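PDB 1JDL: cytochrome c2 iso-2 from Rhodospirillum centenum, which carries electrons through its covalently bound heme, serving as electron donor to the oxidised bacteriochlorophyll in photophosphorylation, and possibly also in respiration. Local coordinates for residues A25-G30 with P45-S50; R39-A44 with L61-E66; A70-P75 with T96-K101. All coordinates share one frame; numbering follows the deposited sequence.

From the N terminus, the chain passes helix 5-11 and the heme-attachment residues before contact 1 closes a helix-free loop of 14 residues between 25-30 and 45-50. Contact 2 opens inside that loop, at 39-44, and closes only at 61-66, beyond helix 51-58; the two therefore cross, 25-30, 39-44, 45-50 and 61-66 following in turn. Contact 3 comes in series after both. It starts at the end of helix 65-71, which contact 2 has just entered, and brings in 96-101 across helix 75-85. All three touch the heme: contacts 1 and 2 join through Tyr49 and Ala44, contacts 2 and 3 through Trp63 and Tyr71.

Contact 1 (A25-G30 with P45-S50); sequences AKNLVG and PGFNYS. With HEM (protoporphyrin IX containing Fe), chain B.
Lining the propionate edge of the heme pocket, segments 25-30 and 45-50 of one long loop are pinned together by Asn27 and Phe47. The Asn27 amide reaches across, and its ND2 donates to Pro45 O at 2.9 Å with an N-H...O angle of 163°; the acceptor lies in the amide plane, the donor in the carbonyl plane. Water finishes the junction. One molecule donates to both Asn27 OD1 and Pro45 O, and a second accepts from ND2 at 2.8 Å while donating to Gly46 O. Since OD1 also accepts from Ala32 N, both ends of the amide are held and its rotation is fixed.

Phe47 has CG anti to the backbone N (chi1 -174°), which carries the ring over to the other segment. It arrives edge-on: CE1 sits 3.3 Å from Val29 O, with Leu28 O also near the ring plane. The Asn27 amide is turned 73° from this ring. Phe47 CD2 in turn stands over the centre of the Tyr49 ring, 3.4 Å above its plane. Tyr49 OH then donates to heme O2A at 2.6 Å, and Ser50, the N-cap of helix 51-58, grips the other propionate with OG on O1D (2.6 Å) and N on O2D (3.0 Å). Propionates held by side chains and backbone of surrounding loops are characteristic of the class I cytochrome c fold.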
loop_
_atom_site.group_PDB
_atom_site.type_symbol
_atom_site.label_atom_id
_atom_site.label_comp_id
_atom_site.label_asym_id
_atom_site.label_seq_id
_atom_site.Cartn_x
_atom_site.Cartn_y
_atom_site.Cartn_z
ATOM N N ALA A 25 -10.002 4.183 12.312
ATOM C CA ALA A 25 -10.030 2.999 11.458
ATOM C C ALA A 25 -9.091 1.996 12.112
ATOM O O ALA A 25 -7.992 2.355 12.532
ATOM C CB ALA A 25 -9.547 3.346 10.055
ATOM N N LYS A 26 -9.517 0.743 12.204
ATOM C CA LYS A 26 -8.687 -0.272 12.839
ATOM C C LYS A 26 -8.093 -1.271 11.861
ATOM O O LYS A 26 -8.568 -1.416 10.733
ATOM C CB LYS A 26 -9.501 -1.009 13.899
ATOM C CG LYS A 26 -9.998 -0.096 15.007
ATOM C CD LYS A 26 -10.967 -0.806 15.929
ATOM C CE LYS A 26 -11.492 0.154 16.986
ATOM N NZ LYS A 26 -12.520 -0.481 17.851
ATOM N N ASN A 27 -7.045 -1.959 12.301
ATOM C CA ASN A 27 -6.401 -2.956 11.461
ATOM C C ASN A 27 -7.328 -4.161 11.356
ATOM O O ASN A 27 -8.059 -4.485 12.293
ATOM C CB ASN A 27 -5.067 -3.420 12.064
ATOM C CG ASN A 27 -4.066 -2.288 12.254
ATOM O OD1 ASN A 27 -3.942 -1.395 11.416
ATOM N ND2 ASN A 27 -3.326 -2.340 13.358
ATOM N N LEU A 28 -7.308 -4.810 10.201
ATOM C CA LEU A 28 -8.096 -6.012 9.968
ATOM C C LEU A 28 -7.057 -6.979 9.422
ATOM O O LEU A 28 -5.970 -7.095 9.987
ATOM C CB LEU A 28 -9.194 -5.757 8.929
ATOM C CG LEU A 28 -10.338 -4.828 9.343
ATOM C CD1 LEU A 28 -11.329 -4.706 8.196
ATOM C CD2 LEU A 28 -11.031 -5.380 10.581
ATOM N N VAL A 29 -7.365 -7.666 8.330
ATOM C CA VAL A 29 -6.385 -8.568 7.745
ATOM C C VAL A 29 -5.222 -7.704 7.261
ATOM O O VAL A 29 -4.065 -8.125 7.281
ATOM C CB VAL A 29 -6.988 -9.356 6.562
ATOM C CG1 VAL A 29 -5.890 -10.072 5.794
ATOM C CG2 VAL A 29 -8.008 -10.365 7.087
ATOM N N GLY A 30 -5.554 -6.489 6.832
ATOM C CA GLY A 30 -4.553 -5.542 6.369
ATOM C C GLY A 30 -4.532 -4.317 7.273
ATOM O O GLY A 30 -5.478 -4.090 8.023
ATOM N N PRO A 45 0.662 1.442 13.322
ATOM C CA PRO A 45 0.639 0.955 14.703
ATOM C C PRO A 45 -0.094 -0.371 14.899
ATOM O O PRO A 45 -1.172 -0.587 14.344
ATOM C CB PRO A 45 -0.044 2.095 15.455
ATOM C CG PRO A 45 0.349 3.299 14.664
ATOM C CD PRO A 45 0.179 2.832 13.249
ATOM N N GLY A 46 0.515 -1.255 15.684
ATOM C CA GLY A 46 -0.087 -2.538 16.004
ATOM C C GLY A 46 -0.265 -3.596 14.930
ATOM O O GLY A 46 -0.768 -4.679 15.220
ATOM N N PHE A 47 0.130 -3.313 13.698
ATOM C CA PHE A 47 -0.035 -4.312 12.652
ATOM C C PHE A 47 1.222 -5.155 12.493
ATOM O O PHE A 47 2.334 -4.639 12.583
ATOM C CB PHE A 47 -0.369 -3.653 11.315
ATOM C CG PHE A 47 -0.702 -4.638 10.238
ATOM C CD1 PHE A 47 -1.960 -5.232 10.185
ATOM C CD2 PHE A 47 0.265 -5.023 9.313
ATOM C CE1 PHE A 47 -2.253 -6.203 9.226
ATOM C CE2 PHE A 47 -0.014 -5.992 8.351
ATOM C CZ PHE A 47 -1.273 -6.586 8.305
ATOM N N ASN A 48 1.042 -6.453 12.263
ATOM C CA ASN A 48 2.182 -7.345 12.079
ATOM C C ASN A 48 2.435 -7.598 10.600
ATOM O O ASN A 48 1.769 -8.415 9.957
ATOM C CB ASN A 48 1.965 -8.664 12.823
ATOM C CG ASN A 48 2.112 -8.509 14.321
ATOM O OD1 ASN A 48 3.053 -7.868 14.798
ATOM N ND2 ASN A 48 1.193 -9.100 15.074
ATOM N N TYR A 49 3.414 -6.866 10.079
ATOM C CA TYR A 49 3.816 -6.922 8.682
ATOM C C TYR A 49 4.700 -8.104 8.318
ATOM O O TYR A 49 5.315 -8.728 9.180
ATOM C CB TYR A 49 4.584 -5.650 8.334
ATOM C CG TYR A 49 3.739 -4.405 8.286
ATOM C CD1 TYR A 49 3.055 -4.052 7.122
ATOM C CD2 TYR A 49 3.641 -3.567 9.395
ATOM C CE1 TYR A 49 2.299 -2.878 7.062
ATOM C CE2 TYR A 49 2.889 -2.400 9.348
ATOM C CZ TYR A 49 2.228 -2.058 8.181
ATOM O OH TYR A 49 1.540 -0.873 8.122
ATOM N N SER A 50 4.766 -8.392 7.023
ATOM C CA SER A 50 5.629 -9.451 6.520
ATOM C C SER A 50 7.038 -8.868 6.603
ATOM O O SER A 50 7.206 -7.649 6.701
ATOM C CB SER A 50 5.306 -9.758 5.061
ATOM O OG SER A 50 5.564 -8.621 4.254
HETATM C CHA HEM B . -0.832 -3.830 2.666
HETATM C CHB HEM B . -3.305 -0.966 -0.324
HETATM C CHC HEM B . -6.522 -4.506 -1.015
HETATM C CHD HEM B . -4.353 -7.118 2.366
HETATM C C1A HEM B . -1.197 -2.751 1.858
HETATM C C2A HEM B . -0.398 -1.563 1.675
HETATM C C3A HEM B . -1.104 -0.768 0.826
HETATM C C4A HEM B . -2.327 -1.465 0.508
HETATM C CMA HEM B . -0.677 0.577 0.257
HETATM C CAA HEM B . 0.893 -1.231 2.435
HETATM C CBA HEM B . 0.487 -0.508 3.719
HETATM C CGA HEM B . 1.650 -0.212 4.669
HETATM O O1A HEM B . 2.820 -0.458 4.312
HETATM O O2A HEM B . 1.386 0.282 5.785
HETATM C C1B HEM B . -4.415 -1.685 -0.746
HETATM C C2B HEM B . -5.407 -1.193 -1.670
HETATM C C3B HEM B . -6.158 -2.282 -2.017
HETATM C C4B HEM B . -5.804 -3.326 -1.132
HETATM C CMB HEM B . -5.554 0.258 -2.107
HETATM C CAB HEM B . -6.916 -2.541 -3.178
HETATM C CBB HEM B . -7.083 -1.669 -4.410
HETATM C C1C HEM B . -6.187 -5.543 -0.194
HETATM C C2C HEM B . -6.931 -6.779 -0.074
HETATM C C3C HEM B . -6.213 -7.558 0.751
HETATM C C4C HEM B . -5.180 -6.720 1.327
HETATM C CMC HEM B . -8.271 -7.103 -0.738
HETATM C CAC HEM B . -6.254 -8.959 0.931
HETATM C CBC HEM B . -7.249 -9.989 0.407
HETATM C C1D HEM B . -3.248 -6.423 2.804
HETATM C C2D HEM B . -2.305 -6.938 3.769
HETATM C C3D HEM B . -1.262 -6.055 3.806
HETATM C C4D HEM B . -1.604 -4.985 2.864
HETATM C CMD HEM B . -2.406 -8.253 4.547
HETATM C CAD HEM B . 0.044 -6.224 4.587
HETATM C CBD HEM B . 1.037 -6.910 3.642
HETATM C CGD HEM B . 2.350 -7.285 4.298
HETATM O O1D HEM B . 3.197 -7.886 3.602
HETATM O O2D HEM B . 2.548 -6.984 5.496
HETATM N NA HEM B . -2.370 -2.696 1.126
HETATM N NB HEM B . -4.664 -2.997 -0.403
HETATM N NC HEM B . -5.096 -5.521 0.657
HETATM N ND HEM B . -2.829 -5.224 2.253
HETATM FE FE HEM B . -3.727 -4.127 0.873
HETATM O O HOH W 1 -2.845 0.981 12.488
HETATM O O HOH W 2 -3.946 -4.603 14.973
#

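Contact 2 (R39-A44 with L61-E66); sequences RQAGTA and LHWTPE. With HEM (protoporphyrin IX containing Fe), chain B.
Arg39 and Trp63 meet backbone to backbone and then share a heme propionate. Trp63 N donates to Arg39 O at 2.9 Å, and Ala41 N to Leu61 O at 2.8 Å in an almost straight bond (176°). On the propionate, O1A takes two donors: Trp63 NE1 at 2.9 Å, with the oxygen in the indole plane at the ring edge, and Gly42 N at 3.1 Å. The second oxygen, O2A, lies at the edge of the Arg39 guanidinium and in its plane, 3.1 Å from NH2. Arg39 runs extended through its first two torsions and bends at the third (chi3 80°), which turns the guanidinium to that oxygen; NH2 is shared with Ala32 O, and Ala44 CB rests on one face. Three donors from this contact would probably favour the ionised carboxylate.

Gln40 and His62 form the non-hydrogen-bonded pair of a single antiparallel bridge, in a chain otherwise without strands. Their CA-H groups lean on the same two carbonyls, His62 on Arg39 O and Gln40 on Leu61 O. Beyond the bridge the chain makes an inverse gamma turn centred on Trp63, then enters helix 65-71 with Thr64 as N-cap.

Outward, Gln40 CG lies over one face of the His62 imidazole, and Gln40 CB is 3.7 Å from His62 CE1. On the inner side Ala41 CB packs against Leu61 CD2 at 3.9 Å and meets the Trp63 indole obliquely, near NE1. Heme methyl CMA sits 4.2 Å above the centre of one indole face. Leu61 continues into the core against Phe78, Leu79 and Phe82 of helix 75-85.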
loop_
_atom_site.group_PDB
_atom_site.type_symbol
_atom_site.label_atom_id
_atom_site.label_comp_id
_atom_site.label_asym_id
_atom_site.label_seq_id
_atom_site.Cartn_x
_atom_site.Cartn_y
_atom_site.Cartn_z
ATOM N N ARG A 39 3.449 7.868 4.116
ATOM C CA ARG A 39 3.789 7.127 5.331
ATOM C C ARG A 39 4.842 6.073 4.989
ATOM O O ARG A 39 4.779 5.457 3.923
ATOM C CB ARG A 39 2.535 6.439 5.893
ATOM C CG ARG A 39 2.723 5.753 7.250
ATOM C CD ARG A 39 1.391 5.251 7.820
ATOM N NE ARG A 39 0.944 3.987 7.231
ATOM C CZ ARG A 39 -0.307 3.532 7.299
ATOM N NH1 ARG A 39 -1.236 4.243 7.924
ATOM N NH2 ARG A 39 -0.633 2.366 6.755
ATOM N N GLN A 40 5.815 5.875 5.874
ATOM C CA GLN A 40 6.844 4.862 5.630
ATOM C C GLN A 40 6.153 3.501 5.607
ATOM O O GLN A 40 5.300 3.221 6.450
ATOM C CB GLN A 40 7.896 4.872 6.739
ATOM C CG GLN A 40 8.997 3.829 6.547
ATOM C CD GLN A 40 9.974 3.793 7.707
ATOM O OE1 GLN A 40 10.494 4.826 8.120
ATOM N NE2 GLN A 40 10.231 2.601 8.233
ATOM N N ALA A 41 6.514 2.656 4.644
ATOM C CA ALA A 41 5.897 1.338 4.549
ATOM C C ALA A 41 6.184 0.515 5.801
ATOM O O ALA A 41 7.271 0.599 6.370
ATOM C CB ALA A 41 6.414 0.596 3.304
ATOM N N GLY A 42 5.192 -0.258 6.236
ATOM C CA GLY A 42 5.356 -1.119 7.396
ATOM C C GLY A 42 5.452 -0.465 8.760
ATOM O O GLY A 42 6.147 -0.980 9.641
ATOM N N THR A 43 4.748 0.643 8.960
ATOM C CA THR A 43 4.801 1.331 10.248
ATOM C C THR A 43 3.452 1.609 10.894
ATOM O O THR A 43 3.389 2.309 11.908
ATOM C CB THR A 43 5.551 2.671 10.144
ATOM O OG1 THR A 43 4.873 3.528 9.217
ATOM C CG2 THR A 43 6.985 2.448 9.688
ATOM N N ALA A 44 2.373 1.088 10.318
ATOM C CA ALA A 44 1.055 1.305 10.909
ATOM C C ALA A 44 1.075 0.679 12.301
ATOM O O ALA A 44 1.457 -0.475 12.469
ATOM C CB ALA A 44 -0.033 0.662 10.052
ATOM N N LEU A 61 11.200 3.077 1.609
ATOM C CA LEU A 61 9.919 3.157 0.917
ATOM C C LEU A 61 8.833 3.909 1.687
ATOM O O LEU A 61 8.487 3.552 2.815
ATOM C CB LEU A 61 9.414 1.751 0.565
ATOM C CG LEU A 61 8.059 1.701 -0.152
ATOM C CD1 LEU A 61 8.130 2.454 -1.482
ATOM C CD2 LEU A 61 7.660 0.244 -0.368
ATOM N N HIS A 62 8.317 4.963 1.064
ATOM C CA HIS A 62 7.235 5.764 1.628
ATOM C C HIS A 62 6.128 5.689 0.592
ATOM O O HIS A 62 6.405 5.654 -0.613
ATOM C CB HIS A 62 7.705 7.204 1.846
ATOM C CG HIS A 62 8.724 7.329 2.933
ATOM N ND1 HIS A 62 8.412 7.770 4.201
ATOM C CD2 HIS A 62 10.034 6.991 2.963
ATOM C CE1 HIS A 62 9.488 7.693 4.968
ATOM N NE2 HIS A 62 10.485 7.223 4.240
ATOM N N TRP A 63 4.879 5.646 1.046
ATOM C CA TRP A 63 3.768 5.530 0.116
ATOM C C TRP A 63 3.295 6.810 -0.552
ATOM O O TRP A 63 2.205 7.321 -0.265
ATOM C CB TRP A 63 2.591 4.824 0.790
ATOM C CG TRP A 63 2.889 3.383 1.084
ATOM C CD1 TRP A 63 2.912 2.784 2.308
ATOM C CD2 TRP A 63 3.247 2.372 0.132
ATOM N NE1 TRP A 63 3.265 1.461 2.181
ATOM C CE2 TRP A 63 3.475 1.180 0.857
ATOM C CE3 TRP A 63 3.399 2.359 -1.263
ATOM C CZ2 TRP A 63 3.849 -0.020 0.233
ATOM C CZ3 TRP A 63 3.772 1.163 -1.887
ATOM C CH2 TRP A 63 3.993 -0.010 -1.134
ATOM N N THR A 64 4.127 7.328 -1.446
ATOM C CA THR A 64 3.769 8.513 -2.207
ATOM C C THR A 64 2.681 8.037 -3.171
ATOM O O THR A 64 2.565 6.841 -3.443
ATOM C CB THR A 64 4.954 9.029 -3.028
ATOM O OG1 THR A 64 5.409 7.993 -3.909
ATOM C CG2 THR A 64 6.089 9.449 -2.110
ATOM N N PRO A 65 1.862 8.957 -3.691
ATOM C CA PRO A 65 0.821 8.499 -4.618
ATOM C C PRO A 65 1.376 7.688 -5.790
ATOM O O PRO A 65 0.776 6.687 -6.202
ATOM C CB PRO A 65 0.147 9.802 -5.055
ATOM C CG PRO A 65 1.208 10.854 -4.820
ATOM C CD PRO A 65 1.812 10.416 -3.514
ATOM N N GLU A 66 2.525 8.112 -6.313
ATOM C CA GLU A 66 3.163 7.428 -7.439
ATOM C C GLU A 66 3.553 5.999 -7.084
ATOM O O GLU A 66 3.376 5.079 -7.886
ATOM C CB GLU A 66 4.420 8.183 -7.890
ATOM C CG GLU A 66 4.163 9.540 -8.530
ATOM C CD GLU A 66 3.474 10.517 -7.594
ATOM O OE1 GLU A 66 3.986 10.737 -6.472
ATOM O OE2 GLU A 66 2.423 11.071 -7.985
HETATM C CHA HEM B . -0.832 -3.830 2.666
HETATM C CHB HEM B . -3.305 -0.966 -0.324
HETATM C CHC HEM B . -6.522 -4.506 -1.015
HETATM C CHD HEM B . -4.353 -7.118 2.366
HETATM C C1A HEM B . -1.197 -2.751 1.858
HETATM C C2A HEM B . -0.398 -1.563 1.675
HETATM C C3A HEM B . -1.104 -0.768 0.826
HETATM C C4A HEM B . -2.327 -1.465 0.508
HETATM C CMA HEM B . -0.677 0.577 0.257
HETATM C CAA HEM B . 0.893 -1.231 2.435
HETATM C CBA HEM B . 0.487 -0.508 3.719
HETATM C CGA HEM B . 1.650 -0.212 4.669
HETATM O O1A HEM B . 2.820 -0.458 4.312
HETATM O O2A HEM B . 1.386 0.282 5.785
HETATM C C1B HEM B . -4.415 -1.685 -0.746
HETATM C C2B HEM B . -5.407 -1.193 -1.670
HETATM C C3B HEM B . -6.158 -2.282 -2.017
HETATM C C4B HEM B . -5.804 -3.326 -1.132
HETATM C CMB HEM B . -5.554 0.258 -2.107
HETATM C CAB HEM B . -6.916 -2.541 -3.178
HETATM C CBB HEM B . -7.083 -1.669 -4.410
HETATM C C1C HEM B . -6.187 -5.543 -0.194
HETATM C C2C HEM B . -6.931 -6.779 -0.074
HETATM C C3C HEM B . -6.213 -7.558 0.751
HETATM C C4C HEM B . -5.180 -6.720 1.327
HETATM C CMC HEM B . -8.271 -7.103 -0.738
HETATM C CAC HEM B . -6.254 -8.959 0.931
HETATM C CBC HEM B . -7.249 -9.989 0.407
HETATM C C1D HEM B . -3.248 -6.423 2.804
HETATM C C2D HEM B . -2.305 -6.938 3.769
HETATM C C3D HEM B . -1.262 -6.055 3.806
HETATM C C4D HEM B . -1.604 -4.985 2.864
HETATM C CMD HEM B . -2.406 -8.253 4.547
HETATM C CAD HEM B . 0.044 -6.224 4.587
HETATM C CBD HEM B . 1.037 -6.910 3.642
HETATM C CGD HEM B . 2.350 -7.285 4.298
HETATM O O1D HEM B . 3.197 -7.886 3.602
HETATM O O2D HEM B . 2.548 -6.984 5.496
HETATM N NA HEM B . -2.370 -2.696 1.126
HETATM N NB HEM B . -4.664 -2.997 -0.403
HETATM N NC HEM B . -5.096 -5.521 0.657
HETATM N ND HEM B . -2.829 -5.224 2.253
HETATM FE FE HEM B . -3.727 -4.127 0.873
#

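Contact 3 (A70-P75 with T96-K101); sequences AYLPDP and TKMVFK. With HEM (protoporphyrin IX containing Fe), chain B.
The Tyr71 ring turns its hydroxyl end to Met98, with OH 3.4 Å from SD, while Pro75 CG lies over one face, 4.0 Å above the plane and offset toward the rim. Met98 CE approaches the ring obliquely, and SD makes a Met-aromatic contact 69° off the ring normal. Trp63 meets the same ring, planes at about 55°. The other aromatic, Phe100, lays one face on heme methyl CMC, with CG 3.7 Å from it, and CE1 reaches the CAB carbon. An alanine in place of Phe100 is likely to open a gap at the heme edge around CHC, leaving methyl CMC without its ring face and CAB without its contact to CE1.

With its first torsion extended (chi1 -178°), the Met98 side chain points inward and SD binds the iron at 2.3 Å, with His19 as the other axial ligand. Its methyl CE packs against Leu72 CD2, Pro75 CG and the Tyr71 ring. A water joins Tyr71 OH to Thr96 OG1; Thr96 OG1 also accepts from Met98 N in an ST turn and donates to heme O1D at 2.6 Å, tying the ligand loop to a propionate. At the surface, the Lys101 chain runs past Pro73 O, its NZ 4.0 Å from Asp74 OD2, too far for a salt bridge. Iron held between histidine and methionine is typical of class I cytochromes c.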
loop_
_atom_site.group_PDB
_atom_site.type_symbol
_atom_site.label_atom_id
_atom_site.label_comp_id
_atom_site.label_asym_id
_atom_site.label_seq_id
_atom_site.Cartn_x
_atom_site.Cartn_y
_atom_site.Cartn_z
ATOM N N ALA A 70 2.179 2.375 -8.683
ATOM C CA ALA A 70 3.086 1.391 -9.271
ATOM C C ALA A 70 3.064 0.060 -8.532
ATOM O O ALA A 70 3.404 -0.982 -9.092
ATOM C CB ALA A 70 4.504 1.941 -9.290
ATOM N N TYR A 71 2.664 0.112 -7.269
ATOM C CA TYR A 71 2.600 -1.056 -6.392
ATOM C C TYR A 71 1.379 -1.953 -6.607
ATOM O O TYR A 71 1.501 -3.173 -6.675
ATOM C CB TYR A 71 2.620 -0.555 -4.944
ATOM C CG TYR A 71 2.155 -1.518 -3.866
ATOM C CD1 TYR A 71 2.997 -2.516 -3.376
ATOM C CD2 TYR A 71 0.898 -1.369 -3.281
ATOM C CE1 TYR A 71 2.600 -3.338 -2.313
ATOM C CE2 TYR A 71 0.487 -2.184 -2.230
ATOM C CZ TYR A 71 1.341 -3.158 -1.748
ATOM O OH TYR A 71 0.945 -3.928 -0.681
ATOM N N LEU A 72 0.210 -1.336 -6.719
ATOM C CA LEU A 72 -1.048 -2.071 -6.850
ATOM C C LEU A 72 -1.207 -3.163 -7.911
ATOM O O LEU A 72 -1.894 -4.154 -7.669
ATOM C CB LEU A 72 -2.211 -1.080 -6.954
ATOM C CG LEU A 72 -2.512 -0.319 -5.655
ATOM C CD1 LEU A 72 -3.600 0.706 -5.901
ATOM C CD2 LEU A 72 -2.927 -1.296 -4.559
ATOM N N PRO A 73 -0.576 -3.017 -9.089
ATOM C CA PRO A 73 -0.757 -4.084 -10.081
ATOM C C PRO A 73 -0.077 -5.412 -9.737
ATOM O O PRO A 73 -0.472 -6.467 -10.235
ATOM C CB PRO A 73 -0.224 -3.452 -11.370
ATOM C CG PRO A 73 0.816 -2.503 -10.880
ATOM C CD PRO A 73 0.179 -1.885 -9.655
ATOM N N ASP A 74 0.931 -5.360 -8.874
ATOM C CA ASP A 74 1.666 -6.553 -8.459
ATOM C C ASP A 74 2.499 -6.161 -7.241
ATOM O O ASP A 74 3.659 -5.770 -7.372
ATOM C CB ASP A 74 2.599 -7.027 -9.581
ATOM C CG ASP A 74 3.148 -8.424 -9.337
ATOM O OD1 ASP A 74 3.343 -8.799 -8.162
ATOM O OD2 ASP A 74 3.397 -9.146 -10.327
ATOM N N PRO A 75 1.911 -6.254 -6.039
ATOM C CA PRO A 75 2.602 -5.903 -4.795
ATOM C C PRO A 75 3.990 -6.524 -4.628
ATOM O O PRO A 75 4.960 -5.818 -4.344
ATOM C CB PRO A 75 1.618 -6.359 -3.721
ATOM C CG PRO A 75 0.296 -6.107 -4.372
ATOM C CD PRO A 75 0.519 -6.651 -5.769
ATOM N N THR A 96 4.924 -10.750 0.195
ATOM C CA THR A 96 4.020 -9.917 0.988
ATOM C C THR A 96 2.725 -10.669 1.303
ATOM O O THR A 96 2.308 -11.553 0.551
ATOM C CB THR A 96 3.656 -8.600 0.243
ATOM O OG1 THR A 96 2.727 -7.837 1.026
ATOM C CG2 THR A 96 3.014 -8.911 -1.099
ATOM N N LYS A 97 2.098 -10.308 2.418
ATOM C CA LYS A 97 0.849 -10.925 2.846
ATOM C C LYS A 97 -0.341 -10.438 2.031
ATOM O O LYS A 97 -1.430 -11.012 2.125
ATOM C CB LYS A 97 0.585 -10.633 4.327
ATOM C CG LYS A 97 1.556 -11.286 5.292
ATOM C CD LYS A 97 1.194 -10.940 6.731
ATOM C CE LYS A 97 2.169 -11.560 7.715
ATOM N NZ LYS A 97 1.775 -11.281 9.120
ATOM N N MET A 98 -0.154 -9.375 1.252
ATOM C CA MET A 98 -1.256 -8.861 0.443
ATOM C C MET A 98 -1.377 -9.626 -0.859
ATOM O O MET A 98 -0.616 -9.391 -1.805
ATOM C CB MET A 98 -1.080 -7.374 0.136
ATOM C CG MET A 98 -2.249 -6.797 -0.672
ATOM S SD MET A 98 -2.266 -4.998 -0.705
ATOM C CE MET A 98 -2.789 -4.704 -2.378
ATOM N N VAL A 99 -2.339 -10.546 -0.886
ATOM C CA VAL A 99 -2.607 -11.377 -2.051
ATOM C C VAL A 99 -3.808 -10.802 -2.799
ATOM O O VAL A 99 -4.910 -11.352 -2.762
ATOM C CB VAL A 99 -2.923 -12.835 -1.639
ATOM C CG1 VAL A 99 -3.088 -13.701 -2.878
ATOM C CG2 VAL A 99 -1.810 -13.377 -0.751
ATOM N N PHE A 100 -3.578 -9.673 -3.456
ATOM C CA PHE A 100 -4.602 -8.993 -4.233
ATOM C C PHE A 100 -3.890 -8.054 -5.194
ATOM O O PHE A 100 -2.867 -7.455 -4.846
ATOM C CB PHE A 100 -5.544 -8.198 -3.311
ATOM C CG PHE A 100 -6.665 -7.507 -4.038
ATOM C CD1 PHE A 100 -6.511 -6.208 -4.514
ATOM C CD2 PHE A 100 -7.869 -8.168 -4.270
ATOM C CE1 PHE A 100 -7.538 -5.574 -5.210
ATOM C CE2 PHE A 100 -8.905 -7.544 -4.967
ATOM C CZ PHE A 100 -8.736 -6.242 -5.438
ATOM N N LYS A 101 -4.415 -7.948 -6.409
ATOM C CA LYS A 101 -3.842 -7.076 -7.426
ATOM C C LYS A 101 -4.941 -6.224 -8.047
ATOM O O LYS A 101 -6.090 -6.658 -8.161
ATOM C CB LYS A 101 -3.187 -7.897 -8.543
ATOM C CG LYS A 101 -2.060 -8.822 -8.115
ATOM C CD LYS A 101 -1.540 -9.597 -9.322
ATOM C CE LYS A 101 -0.424 -10.558 -8.945
ATOM N NZ LYS A 101 0.027 -11.360 -10.120
HETATM C CHA HEM B . -0.832 -3.830 2.666
HETATM C CHB HEM B . -3.305 -0.966 -0.324
HETATM C CHC HEM B . -6.522 -4.506 -1.015
HETATM C CHD HEM B . -4.353 -7.118 2.366
HETATM C C1A HEM B . -1.197 -2.751 1.858
HETATM C C2A HEM B . -0.398 -1.563 1.675
HETATM C C3A HEM B . -1.104 -0.768 0.826
HETATM C C4A HEM B . -2.327 -1.465 0.508
HETATM C CMA HEM B . -0.677 0.577 0.257
HETATM C CAA HEM B . 0.893 -1.231 2.435
HETATM C CBA HEM B . 0.487 -0.508 3.719
HETATM C CGA HEM B . 1.650 -0.212 4.669
HETATM O O1A HEM B . 2.820 -0.458 4.312
HETATM O O2A HEM B . 1.386 0.282 5.785
HETATM C C1B HEM B . -4.415 -1.685 -0.746
HETATM C C2B HEM B . -5.407 -1.193 -1.670
HETATM C C3B HEM B . -6.158 -2.282 -2.017
HETATM C C4B HEM B . -5.804 -3.326 -1.132
HETATM C CMB HEM B . -5.554 0.258 -2.107
HETATM C CAB HEM B . -6.916 -2.541 -3.178
HETATM C CBB HEM B . -7.083 -1.669 -4.410
HETATM C C1C HEM B . -6.187 -5.543 -0.194
HETATM C C2C HEM B . -6.931 -6.779 -0.074
HETATM C C3C HEM B . -6.213 -7.558 0.751
HETATM C C4C HEM B . -5.180 -6.720 1.327
HETATM C CMC HEM B . -8.271 -7.103 -0.738
HETATM C CAC HEM B . -6.254 -8.959 0.931
HETATM C CBC HEM B . -7.249 -9.989 0.407
HETATM C C1D HEM B . -3.248 -6.423 2.804
HETATM C C2D HEM B . -2.305 -6.938 3.769
HETATM C C3D HEM B . -1.262 -6.055 3.806
HETATM C C4D HEM B . -1.604 -4.985 2.864
HETATM C CMD HEM B . -2.406 -8.253 4.547
HETATM C CAD HEM B . 0.044 -6.224 4.587
HETATM C CBD HEM B . 1.037 -6.910 3.642
HETATM C CGD HEM B . 2.350 -7.285 4.298
HETATM O O1D HEM B . 3.197 -7.886 3.602
HETATM O O2D HEM B . 2.548 -6.984 5.496
HETATM N NA HEM B . -2.370 -2.696 1.126
HETATM N NB HEM B . -4.664 -2.997 -0.403
HETATM N NC HEM B . -5.096 -5.521 0.657
HETATM N ND HEM B . -2.829 -5.224 2.253
HETATM FE FE HEM B . -3.727 -4.127 0.873
HETATM O O HOH W 3 2.767 -5.036 0.956
#